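Putative alpha-N-acetylgalactosaminidase (Bacillus halodurans C-125, PDB 3CC1) probably hydrolyses terminal alpha-linked N-acetylgalactosamine residues from glycoconjugates. Local coordinates at residues A[243-257]-A[294-308]. Residues are numbered along the deposited sequence; the frame is centred on the assembly and turned at random. Where two conformers were deposited one is given.
Sequences FWDDWSLLYQMFERC and TRFTKDEQLTMMNLW
Leu250 drives into helix 298-310 as a knob among Glu300, Thr303, Met304 and Trp308, and its atoms can be taken in order. Leu250 CB faces the Phe296 ring, 4.0 Å from Phe296 CZ. CG, anti to the backbone N (chi1 -177°), carries the branch point toward the other helix, and chi2 turns the fork: Leu250 CD1 goes to Trp308 CZ3 at 3.7 Å and to Met304 CB, while CD2 rests against the backbone O of Glu300 and over one face of Phe296. Asp245 CA lies on the opposite face of that ring, 3.7 Å from the Phe296 centroid, so Phe296 is clamped between the loop and the helix of 243-257. Beside it, Phe243 takes the edge of Trp308 on one face and, near its plane at the ring edge, the selenium of selenomethionine Met304, a Met-aromatic contact. The two helices run roughly parallel, 25° apart, as neighbours in the alpha-galactosidase A-like part of the chain, which belongs to the TIM-barrel clan; the side of helix 298-310 bearing Thr303 and Asn306 also bonds to His422 and Ser424 of the C-terminal beta sandwich region. Farther along, Leu307 CD2 sits almost exactly over the centre of the Phe254 ring, 3.6 Å from its centroid, and Thr303 CG2 meets Phe254 CZ obliquely. An alanine in place of Phe254 is likely to leave the Leu307 methyl without its ring face and to open a gap between the helices. At the N-terminal ends the contact turns polar: Arg295 N donates to the anti lone pair of Asp245 OD2 (2.8 Å), and the other carboxylate oxygen of Asp245, OD1, forms a salt bridge with Arg292. Arg295 NH1 reaches Asp245 O in its guanidinium plane at 2.8 Å. In one of its two modelled conformers, Asp246 also salt-bridges Arg295 NH1 and N-caps helix 247-262.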
ATOM      1  N   PHE A 243      11.580 -12.458  12.752  1.00 24.25           N
ATOM      2  CA  PHE A 243      12.678 -11.609  12.420  1.00 22.74           C
ATOM      3  C   PHE A 243      13.947 -12.410  12.313  1.00 21.81           C
ATOM      4  O   PHE A 243      14.290 -13.236  13.181  1.00 21.44           O
ATOM      5  CB  PHE A 243      12.796 -10.419  13.374  1.00 23.21           C
ATOM      6  CG  PHE A 243      13.794  -9.423  12.911  1.00 22.09           C
ATOM      7  CD1 PHE A 243      13.523  -8.626  11.815  1.00 22.87           C
ATOM      8  CD2 PHE A 243      15.036  -9.331  13.513  1.00 21.87           C
ATOM      9  CE1 PHE A 243      14.451  -7.733  11.358  1.00 22.09           C
ATOM     10  CE2 PHE A 243      15.961  -8.450  13.051  1.00 22.89           C
ATOM     11  CZ  PHE A 243      15.675  -7.647  11.940  1.00 22.12           C
ATOM     12  N   TRP A 244      14.641 -12.141  11.202  1.00 22.18           N
ATOM     13  CA  TRP A 244      15.935 -12.722  10.873  1.00 21.10           C
ATOM     14  C   TRP A 244      16.837 -11.717  10.139  1.00 21.81           C
ATOM     15  O   TRP A 244      16.429 -10.591   9.811  1.00 22.29           O
ATOM     16  CB  TRP A 244      15.759 -13.988   9.991  1.00 21.31           C
ATOM     17  CG  TRP A 244      15.499 -15.246  10.713  1.00 21.45           C
ATOM     18  CD1 TRP A 244      14.306 -15.910  10.817  1.00 21.95           C
ATOM     19  CD2 TRP A 244      16.450 -16.035  11.429  1.00 22.71           C
ATOM     20  NE1 TRP A 244      14.462 -17.054  11.540  1.00 21.87           N
ATOM     21  CE2 TRP A 244      15.767 -17.157  11.934  1.00 19.91           C
ATOM     22  CE3 TRP A 244      17.812 -15.902  11.692  1.00 21.34           C
ATOM     23  CZ2 TRP A 244      16.395 -18.137  12.691  1.00 19.78           C
ATOM     24  CZ3 TRP A 244      18.428 -16.863  12.431  1.00 19.59           C
ATOM     25  CH2 TRP A 244      17.720 -18.000  12.903  1.00 19.04           C
ATOM     26  N   ASP A 245      18.064 -12.164   9.870  1.00 21.44           N
ATOM     27  CA  ASP A 245      19.101 -11.378   9.131  1.00 21.28           C
ATOM     28  C   ASP A 245      18.819 -11.302   7.622  1.00 22.34           C
ATOM     29  O   ASP A 245      19.553 -11.855   6.776  1.00 21.90           O
ATOM     30  CB  ASP A 245      20.527 -11.908   9.414  1.00 21.88           C
ATOM     31  CG  ASP A 245      20.689 -13.390   9.129  1.00 20.73           C
ATOM     32  OD1 ASP A 245      19.755 -14.195   9.393  1.00 21.26           O
ATOM     33  OD2 ASP A 245      21.768 -13.757   8.661  1.00 20.35           O
ATOM     34  N   ASP A 246      17.705 -10.663   7.295  0.50 22.26           N
ATOM     35  CA  ASP A 246      17.398 -10.329   5.907  0.50 22.86           C
ATOM     36  C   ASP A 246      16.854  -8.930   5.837  0.50 22.33           C
ATOM     37  O   ASP A 246      15.994  -8.544   6.626  0.50 22.27           O
ATOM     38  CB  ASP A 246      16.391 -11.294   5.286  0.50 23.19           C
ATOM     39  CG  ASP A 246      16.233 -11.072   3.776  0.50 26.56           C
ATOM     40  OD1 ASP A 246      15.367 -10.244   3.382  0.50 30.61           O
ATOM     41  OD2 ASP A 246      16.952 -11.746   2.985  0.50 29.76           O
ATOM     42  N   TRP A 247      17.397  -8.153   4.917  1.00 21.70           N
ATOM     43  CA  TRP A 247      17.008  -6.746   4.821  1.00 21.67           C
ATOM     44  C   TRP A 247      15.512  -6.573   4.611  1.00 21.74           C
ATOM     45  O   TRP A 247      14.914  -5.624   5.101  1.00 20.80           O
ATOM     46  CB  TRP A 247      17.760  -6.017   3.712  1.00 22.01           C
ATOM     47  CG  TRP A 247      17.253  -4.626   3.509  1.00 21.15           C
ATOM     48  CD1 TRP A 247      16.588  -4.156   2.437  1.00 21.22           C
ATOM     49  CD2 TRP A 247      17.358  -3.529   4.433  1.00 21.74           C
ATOM     50  NE1 TRP A 247      16.285  -2.826   2.616  1.00 22.66           N
ATOM     51  CE2 TRP A 247      16.722  -2.421   3.843  1.00 21.14           C
ATOM     52  CE3 TRP A 247      17.912  -3.383   5.694  1.00 20.62           C
ATOM     53  CZ2 TRP A 247      16.650  -1.172   4.464  1.00 20.93           C
ATOM     54  CZ3 TRP A 247      17.838  -2.120   6.312  1.00 22.81           C
ATOM     55  CH2 TRP A 247      17.209  -1.054   5.700  1.00 21.76           C
ATOM     56  N   SER A 248      14.880  -7.479   3.877  1.00 22.43           N
ATOM     57  CA  SER A 248      13.476  -7.293   3.597  1.00 22.95           C
ATOM     58  C   SER A 248      12.647  -7.293   4.887  1.00 22.11           C
ATOM     59  O   SER A 248      11.680  -6.528   5.024  1.00 22.62           O
ATOM     60  CB  SER A 248      12.932  -8.357   2.627  1.00 23.12           C
ATOM     61  OG  SER A 248      12.912  -9.605   3.299  1.00 29.16           O
ATOM     62  N   LEU A 249      13.056  -8.091   5.861  1.00 21.91           N
ATOM     63  CA  LEU A 249      12.370  -8.091   7.167  1.00 21.36           C
ATOM     64  C   LEU A 249      12.680  -6.835   7.991  1.00 21.83           C
ATOM     65  O   LEU A 249      11.815  -6.295   8.704  1.00 22.13           O
ATOM     66  CB  LEU A 249      12.733  -9.349   7.937  1.00 21.53           C
ATOM     67  CG  LEU A 249      12.389 -10.676   7.212  1.00 21.60           C
ATOM     68  CD1 LEU A 249      13.049 -11.819   7.973  1.00 19.58           C
ATOM     69  CD2 LEU A 249      10.891 -10.813   7.165  1.00 19.10           C
ATOM     70  N   LEU A 250      13.933  -6.395   7.954  1.00 21.51           N
ATOM     71  CA  LEU A 250      14.296  -5.165   8.701  1.00 21.37           C
ATOM     72  C   LEU A 250      13.565  -3.959   8.109  1.00 21.00           C
ATOM     73  O   LEU A 250      12.931  -3.159   8.827  1.00 21.28           O
ATOM     74  CB  LEU A 250      15.825  -4.973   8.708  1.00 20.79           C
ATOM     75  CG  LEU A 250      16.403  -3.806   9.483  1.00 19.60           C
ATOM     76  CD1 LEU A 250      15.796  -3.613  10.899  1.00 18.52           C
ATOM     77  CD2 LEU A 250      17.974  -3.938   9.532  1.00 20.14           C
ATOM     78  N   TYR A 251      13.605  -3.849   6.792  1.00 20.70           N
ATOM     79  CA  TYR A 251      12.881  -2.799   6.100  1.00 20.99           C
ATOM     80  C   TYR A 251      11.417  -2.786   6.537  1.00 21.76           C
ATOM     81  O   TYR A 251      10.883  -1.740   6.867  1.00 20.80           O
ATOM     82  CB  TYR A 251      12.914  -2.984   4.588  1.00 21.06           C
ATOM     83  CG  TYR A 251      12.147  -1.940   3.836  1.00 19.65           C
ATOM     84  CD1 TYR A 251      12.746  -0.762   3.473  1.00 21.54           C
ATOM     85  CD2 TYR A 251      10.834  -2.143   3.466  1.00 21.20           C
ATOM     86  CE1 TYR A 251      12.060   0.209   2.776  1.00 20.70           C
ATOM     87  CE2 TYR A 251      10.139  -1.206   2.753  1.00 22.19           C
ATOM     88  CZ  TYR A 251      10.755  -0.008   2.412  1.00 23.37           C
ATOM     89  OH  TYR A 251      10.105   0.995   1.704  1.00 21.20           O
ATOM     90  N   GLN A 252      10.768  -3.940   6.513  1.00 21.79           N
ATOM     91  CA  GLN A 252       9.336  -3.990   6.847  1.00 22.35           C
ATOM     92  C   GLN A 252       9.043  -3.658   8.287  1.00 21.81           C
ATOM     93  O   GLN A 252       7.982  -3.110   8.597  1.00 21.09           O
ATOM     94  CB  GLN A 252       8.714  -5.334   6.501  1.00 22.37           C
ATOM     95  CG  GLN A 252       8.715  -5.679   5.021  1.00 25.78           C
ATOM     96  CD  GLN A 252       8.227  -7.095   4.810  1.00 28.72           C
ATOM     97  OE1 GLN A 252       7.034  -7.345   4.869  1.00 35.51           O
ATOM     98  NE2 GLN A 252       9.142  -8.023   4.582  1.00 25.42           N
HETATM   99  N   MSE A 253      10.003  -3.941   9.167  1.00 23.38           N
HETATM  100  CA  MSE A 253       9.839  -3.664  10.611  1.00 22.76           C
HETATM  101  C   MSE A 253       9.582  -2.185  10.854  1.00 22.80           C
HETATM  102  O   MSE A 253       8.850  -1.837  11.768  1.00 23.42           O
HETATM  103  CB  MSE A 253      11.018  -4.208  11.450  1.00 22.12           C
HETATM  104  CG  MSE A 253      10.673  -4.422  12.958  1.00 24.98           C
HETATM  105 SE   MSE A 253       9.202  -5.649  13.235  0.75 24.31          SE
HETATM  106  CE  MSE A 253       9.845  -7.053  12.194  1.00 22.14           C
ATOM    107  N   PHE A 254      10.168  -1.317  10.028  1.00 22.71           N
ATOM    108  CA  PHE A 254      10.006   0.125  10.203  1.00 22.50           C
ATOM    109  C   PHE A 254       8.561   0.516  10.071  1.00 22.97           C
ATOM    110  O   PHE A 254       8.022   1.201  10.946  1.00 22.61           O
ATOM    111  CB  PHE A 254      10.945   0.957   9.294  1.00 22.34           C
ATOM    112  CG  PHE A 254      12.352   1.006   9.798  1.00 21.26           C
ATOM    113  CD1 PHE A 254      13.237  -0.034   9.530  1.00 23.03           C
ATOM    114  CD2 PHE A 254      12.793   2.063  10.582  1.00 20.08           C
ATOM    115  CE1 PHE A 254      14.521  -0.012  10.036  1.00 19.88           C
ATOM    116  CE2 PHE A 254      14.054   2.106  11.080  1.00 21.40           C
ATOM    117  CZ  PHE A 254      14.946   1.080  10.806  1.00 23.26           C
ATOM    118  N   GLU A 255       7.896   0.028   9.026  1.00 22.47           N
ATOM    119  CA  GLU A 255       6.462   0.302   8.854  1.00 23.97           C
ATOM    120  C   GLU A 255       5.607  -0.366   9.940  1.00 24.58           C
ATOM    121  O   GLU A 255       4.644   0.236  10.436  1.00 24.41           O
ATOM    122  CB  GLU A 255       5.958  -0.148   7.486  1.00 23.70           C
ATOM    123  CG  GLU A 255       4.529   0.326   7.176  1.00 28.24           C
ATOM    124  N   ARG A 256       5.973  -1.595  10.318  1.00 23.84           N
ATOM    125  CA  ARG A 256       5.214  -2.341  11.329  1.00 24.17           C
ATOM    126  C   ARG A 256       5.297  -1.634  12.679  1.00 23.47           C
ATOM    127  O   ARG A 256       4.304  -1.522  13.390  1.00 22.12           O
ATOM    128  CB  ARG A 256       5.669  -3.801  11.431  1.00 25.07           C
ATOM    129  CG  ARG A 256       5.490  -4.688  10.178  1.00 27.35           C
ATOM    130  CD  ARG A 256       4.144  -4.431   9.467  1.00 33.77           C
ATOM    131  NE  ARG A 256       3.009  -4.661  10.358  1.00 39.58           N
ATOM    132  CZ  ARG A 256       1.764  -4.197  10.188  1.00 43.33           C
ATOM    133  NH1 ARG A 256       1.447  -3.440   9.134  1.00 43.72           N
ATOM    134  NH2 ARG A 256       0.822  -4.508  11.088  1.00 43.75           N
ATOM    135  N   CYS A 257       6.465  -1.087  12.991  1.00 23.60           N
ATOM    136  CA  CYS A 257       6.624  -0.237  14.172  1.00 24.68           C
ATOM    137  C   CYS A 257       5.779   1.029  14.168  1.00 24.53           C
ATOM    138  O   CYS A 257       5.145   1.384  15.188  1.00 23.89           O
ATOM    139  CB  CYS A 257       8.066   0.162  14.389  1.00 24.54           C
ATOM    140  SG  CYS A 257       9.045  -1.174  15.034  1.00 29.35           S
ATOM    141  N   THR A 294      26.108 -13.400  10.639  1.00 21.84           N
ATOM    142  CA  THR A 294      24.949 -12.612  10.248  1.00 21.67           C
ATOM    143  C   THR A 294      25.077 -12.037   8.857  1.00 21.60           C
ATOM    144  O   THR A 294      26.111 -11.568   8.469  1.00 21.56           O
ATOM    145  CB  THR A 294      24.628 -11.487  11.251  1.00 21.82           C
ATOM    146  OG1 THR A 294      23.452 -10.805  10.807  1.00 23.62           O
ATOM    147  CG2 THR A 294      25.760 -10.503  11.386  1.00 20.91           C
ATOM    148  N   ARG A 295      23.994 -12.102   8.100  1.00 21.93           N
ATOM    149  CA  ARG A 295      23.985 -11.607   6.742  1.00 22.42           C
ATOM    150  C   ARG A 295      23.850 -10.085   6.720  1.00 22.29           C
ATOM    151  O   ARG A 295      24.061  -9.485   5.693  1.00 22.06           O
ATOM    152  CB  ARG A 295      22.851 -12.237   5.926  1.00 23.32           C
ATOM    153  CG  ARG A 295      23.041 -13.716   5.667  1.00 24.91           C
ATOM    154  CD  ARG A 295      21.729 -14.358   5.284  1.00 28.05           C
ATOM    155  NE  ARG A 295      21.481 -14.205   3.858  1.00 30.88           N
ATOM    156  CZ  ARG A 295      20.608 -13.347   3.323  1.00 37.06           C
ATOM    157  NH1 ARG A 295      19.833 -12.532   4.051  1.00 34.71           N
ATOM    158  NH2 ARG A 295      20.506 -13.308   2.009  1.00 41.73           N
ATOM    159  N   PHE A 296      23.531  -9.472   7.857  1.00 21.00           N
ATOM    160  CA  PHE A 296      23.369  -8.016   7.911  1.00 20.31           C
ATOM    161  C   PHE A 296      24.740  -7.356   7.769  1.00 21.84           C
ATOM    162  O   PHE A 296      25.722  -7.785   8.394  1.00 20.69           O
ATOM    163  CB  PHE A 296      22.763  -7.546   9.196  1.00 20.34           C
ATOM    164  CG  PHE A 296      21.260  -7.680   9.277  1.00 19.65           C
ATOM    165  CD1 PHE A 296      20.459  -7.409   8.209  1.00 22.52           C
ATOM    166  CD2 PHE A 296      20.662  -7.950  10.488  1.00 23.02           C
ATOM    167  CE1 PHE A 296      19.052  -7.482   8.331  1.00 23.83           C
ATOM    168  CE2 PHE A 296      19.278  -8.034  10.612  1.00 25.18           C
ATOM    169  CZ  PHE A 296      18.483  -7.796   9.525  1.00 24.65           C
ATOM    170  N   THR A 297      24.801  -6.312   6.940  1.00 21.52           N
ATOM    171  CA  THR A 297      26.017  -5.538   6.846  1.00 21.74           C
ATOM    172  C   THR A 297      26.136  -4.786   8.164  1.00 21.75           C
ATOM    173  O   THR A 297      25.179  -4.714   8.961  1.00 21.51           O
ATOM    174  CB  THR A 297      25.983  -4.521   5.704  1.00 22.09           C
ATOM    175  OG1 THR A 297      24.934  -3.573   5.976  1.00 21.54           O
ATOM    176  CG2 THR A 297      25.811  -5.211   4.304  1.00 21.92           C
ATOM    177  N   LYS A 298      27.303  -4.210   8.396  1.00 22.24           N
ATOM    178  CA  LYS A 298      27.498  -3.404   9.607  1.00 22.84           C
ATOM    179  C   LYS A 298      26.521  -2.236   9.685  1.00 22.71           C
ATOM    180  O   LYS A 298      25.974  -1.941  10.744  1.00 22.78           O
ATOM    181  CB  LYS A 298      28.925  -2.883   9.670  1.00 22.79           C
ATOM    182  CG  LYS A 298      29.926  -3.964  10.061  1.00 26.09           C
ATOM    183  CD  LYS A 298      31.344  -3.438  10.097  1.00 28.88           C
ATOM    184  CE  LYS A 298      32.264  -4.543  10.615  1.00 32.23           C
ATOM    185  NZ  LYS A 298      33.636  -3.966  10.724  1.00 34.15           N
ATOM    186  N   ASP A 299      26.283  -1.575   8.555  1.00 22.81           N
ATOM    187  CA  ASP A 299      25.319  -0.490   8.522  1.00 22.26           C
ATOM    188  C   ASP A 299      23.911  -0.984   8.954  1.00 21.72           C
ATOM    189  O   ASP A 299      23.164  -0.309   9.704  1.00 21.63           O
ATOM    190  CB  ASP A 299      25.231   0.156   7.151  1.00 22.61           C
ATOM    191  CG  ASP A 299      26.371   1.126   6.855  1.00 25.20           C
ATOM    192  OD1 ASP A 299      27.131   1.481   7.806  1.00 25.59           O
ATOM    193  OD2 ASP A 299      26.477   1.521   5.657  1.00 26.22           O
ATOM    194  N   GLU A 300      23.527  -2.136   8.423  1.00 21.40           N
ATOM    195  CA  GLU A 300      22.240  -2.733   8.751  1.00 20.81           C
ATOM    196  C   GLU A 300      22.108  -3.128  10.192  1.00 20.37           C
ATOM    197  O   GLU A 300      21.045  -2.999  10.765  1.00 20.09           O
ATOM    198  CB  GLU A 300      21.969  -3.947   7.836  1.00 20.99           C
ATOM    199  CG  GLU A 300      21.672  -3.507   6.412  1.00 20.54           C
ATOM    200  CD  GLU A 300      21.701  -4.677   5.409  1.00 21.38           C
ATOM    201  OE1 GLU A 300      22.225  -5.749   5.748  1.00 21.13           O
ATOM    202  OE2 GLU A 300      21.220  -4.485   4.261  1.00 23.64           O
ATOM    203  N   GLN A 301      23.178  -3.678  10.762  1.00 21.10           N
ATOM    204  CA  GLN A 301      23.206  -4.075  12.163  1.00 21.34           C
ATOM    205  C   GLN A 301      22.957  -2.839  13.077  1.00 22.31           C
ATOM    206  O   GLN A 301      22.139  -2.884  14.002  1.00 21.96           O
ATOM    207  CB  GLN A 301      24.549  -4.745  12.511  1.00 21.83           C
ATOM    208  CG  GLN A 301      24.807  -6.116  11.797  1.00 21.84           C
ATOM    209  CD  GLN A 301      26.179  -6.669  12.071  1.00 24.00           C
ATOM    210  OE1 GLN A 301      26.648  -6.641  13.222  1.00 24.18           O
ATOM    211  NE2 GLN A 301      26.853  -7.179  11.019  1.00 21.85           N
ATOM    212  N   LEU A 302      23.643  -1.736  12.792  1.00 22.49           N
ATOM    213  CA  LEU A 302      23.435  -0.482  13.550  1.00 23.39           C
ATOM    214  C   LEU A 302      22.038   0.086  13.340  1.00 23.06           C
ATOM    215  O   LEU A 302      21.434   0.574  14.256  1.00 23.21           O
ATOM    216  CB  LEU A 302      24.454   0.578  13.161  1.00 23.50           C
ATOM    217  CG  LEU A 302      25.895   0.257  13.541  1.00 25.96           C
ATOM    218  CD1 LEU A 302      26.826   1.249  12.881  1.00 26.74           C
ATOM    219  CD2 LEU A 302      26.116   0.276  15.027  1.00 25.91           C
ATOM    220  N   THR A 303      21.533  -0.042  12.117  1.00 23.31           N
ATOM    221  CA  THR A 303      20.176   0.377  11.789  1.00 22.75           C
ATOM    222  C   THR A 303      19.138  -0.366  12.633  1.00 22.45           C
ATOM    223  O   THR A 303      18.240   0.253  13.221  1.00 21.83           O
ATOM    224  CB  THR A 303      19.890   0.278  10.256  1.00 22.61           C
ATOM    225  OG1 THR A 303      20.587   1.358   9.595  1.00 23.12           O
ATOM    226  CG2 THR A 303      18.396   0.346   9.958  1.00 20.08           C
HETATM  227  N   MSE A 304      19.315  -1.671  12.750  1.00 21.46           N
HETATM  228  CA  MSE A 304      18.463  -2.476  13.580  1.00 21.83           C
HETATM  229  C   MSE A 304      18.577  -2.067  15.046  1.00 20.98           C
HETATM  230  O   MSE A 304      17.581  -1.871  15.706  1.00 20.63           O
HETATM  231  CB  MSE A 304      18.795  -3.976  13.420  1.00 21.36           C
HETATM  232  CG  MSE A 304      17.990  -4.843  14.400  1.00 23.52           C
HETATM  233 SE   MSE A 304      18.803  -6.582  14.517  0.75 23.40          SE
HETATM  234  CE  MSE A 304      20.419  -6.023  15.403  1.00 26.88           C
HETATM  235  N   MSE A 305      19.802  -1.940  15.544  1.00 20.48           N
HETATM  236  CA  MSE A 305      20.003  -1.567  16.930  1.00 21.39           C
HETATM  237  C   MSE A 305      19.357  -0.215  17.235  1.00 21.33           C
HETATM  238  O   MSE A 305      18.765  -0.017  18.302  1.00 21.63           O
HETATM  239  CB  MSE A 305      21.489  -1.523  17.294  1.00 20.86           C
HETATM  240  CG  MSE A 305      22.191  -2.868  17.300  1.00 23.85           C
HETATM  241 SE   MSE A 305      21.483  -4.082  18.652  0.75 22.34          SE
HETATM  242  CE  MSE A 305      22.023  -3.133  20.259  1.00 22.16           C
ATOM    243  N   ASN A 306      19.419   0.702  16.273  1.00 21.99           N
ATOM    244  CA  ASN A 306      18.915   2.065  16.485  1.00 20.99           C
ATOM    245  C   ASN A 306      17.391   2.073  16.669  1.00 20.70           C
ATOM    246  O   ASN A 306      16.864   2.739  17.542  1.00 20.08           O
ATOM    247  CB  ASN A 306      19.333   2.999  15.336  1.00 21.54           C
ATOM    248  CG  ASN A 306      20.806   3.415  15.416  1.00 21.71           C
ATOM    249  OD1 ASN A 306      21.399   3.463  16.506  1.00 20.97           O
ATOM    250  ND2 ASN A 306      21.396   3.722  14.273  1.00 23.37           N
ATOM    251  N   LEU A 307      16.690   1.334  15.829  1.00 19.98           N
ATOM    252  CA  LEU A 307      15.232   1.275  15.888  1.00 20.86           C
ATOM    253  C   LEU A 307      14.762   0.539  17.149  1.00 21.73           C
ATOM    254  O   LEU A 307      13.821   0.985  17.852  1.00 22.79           O
ATOM    255  CB  LEU A 307      14.655   0.602  14.606  1.00 21.11           C
ATOM    256  CG  LEU A 307      13.149   0.330  14.663  1.00 21.68           C
ATOM    257  CD1 LEU A 307      12.405   1.665  14.810  1.00 23.36           C
ATOM    258  CD2 LEU A 307      12.610  -0.492  13.432  1.00 21.86           C
ATOM    259  N   TRP A 308      15.402  -0.592  17.434  1.00 21.80           N
ATOM    260  CA  TRP A 308      15.114  -1.404  18.612  1.00 22.11           C
ATOM    261  C   TRP A 308      15.361  -0.587  19.879  1.00 21.66           C
ATOM    262  O   TRP A 308      14.584  -0.628  20.800  1.00 21.70           O
ATOM    263  CB  TRP A 308      16.003  -2.657  18.687  1.00 22.22           C
ATOM    264  CG  TRP A 308      15.522  -3.948  18.013  1.00 22.74           C
ATOM    265  CD1 TRP A 308      15.487  -5.175  18.594  1.00 23.76           C
ATOM    266  CD2 TRP A 308      15.079  -4.144  16.647  1.00 23.59           C
ATOM    267  NE1 TRP A 308      15.048  -6.119  17.701  1.00 22.13           N
ATOM    268  CE2 TRP A 308      14.796  -5.518  16.497  1.00 22.62           C
ATOM    269  CE3 TRP A 308      14.874  -3.300  15.558  1.00 21.48           C
ATOM    270  CZ2 TRP A 308      14.354  -6.058  15.307  1.00 23.76           C
ATOM    271  CZ3 TRP A 308      14.425  -3.855  14.350  1.00 24.79           C
ATOM    272  CH2 TRP A 308      14.166  -5.213  14.246  1.00 23.02           C
TER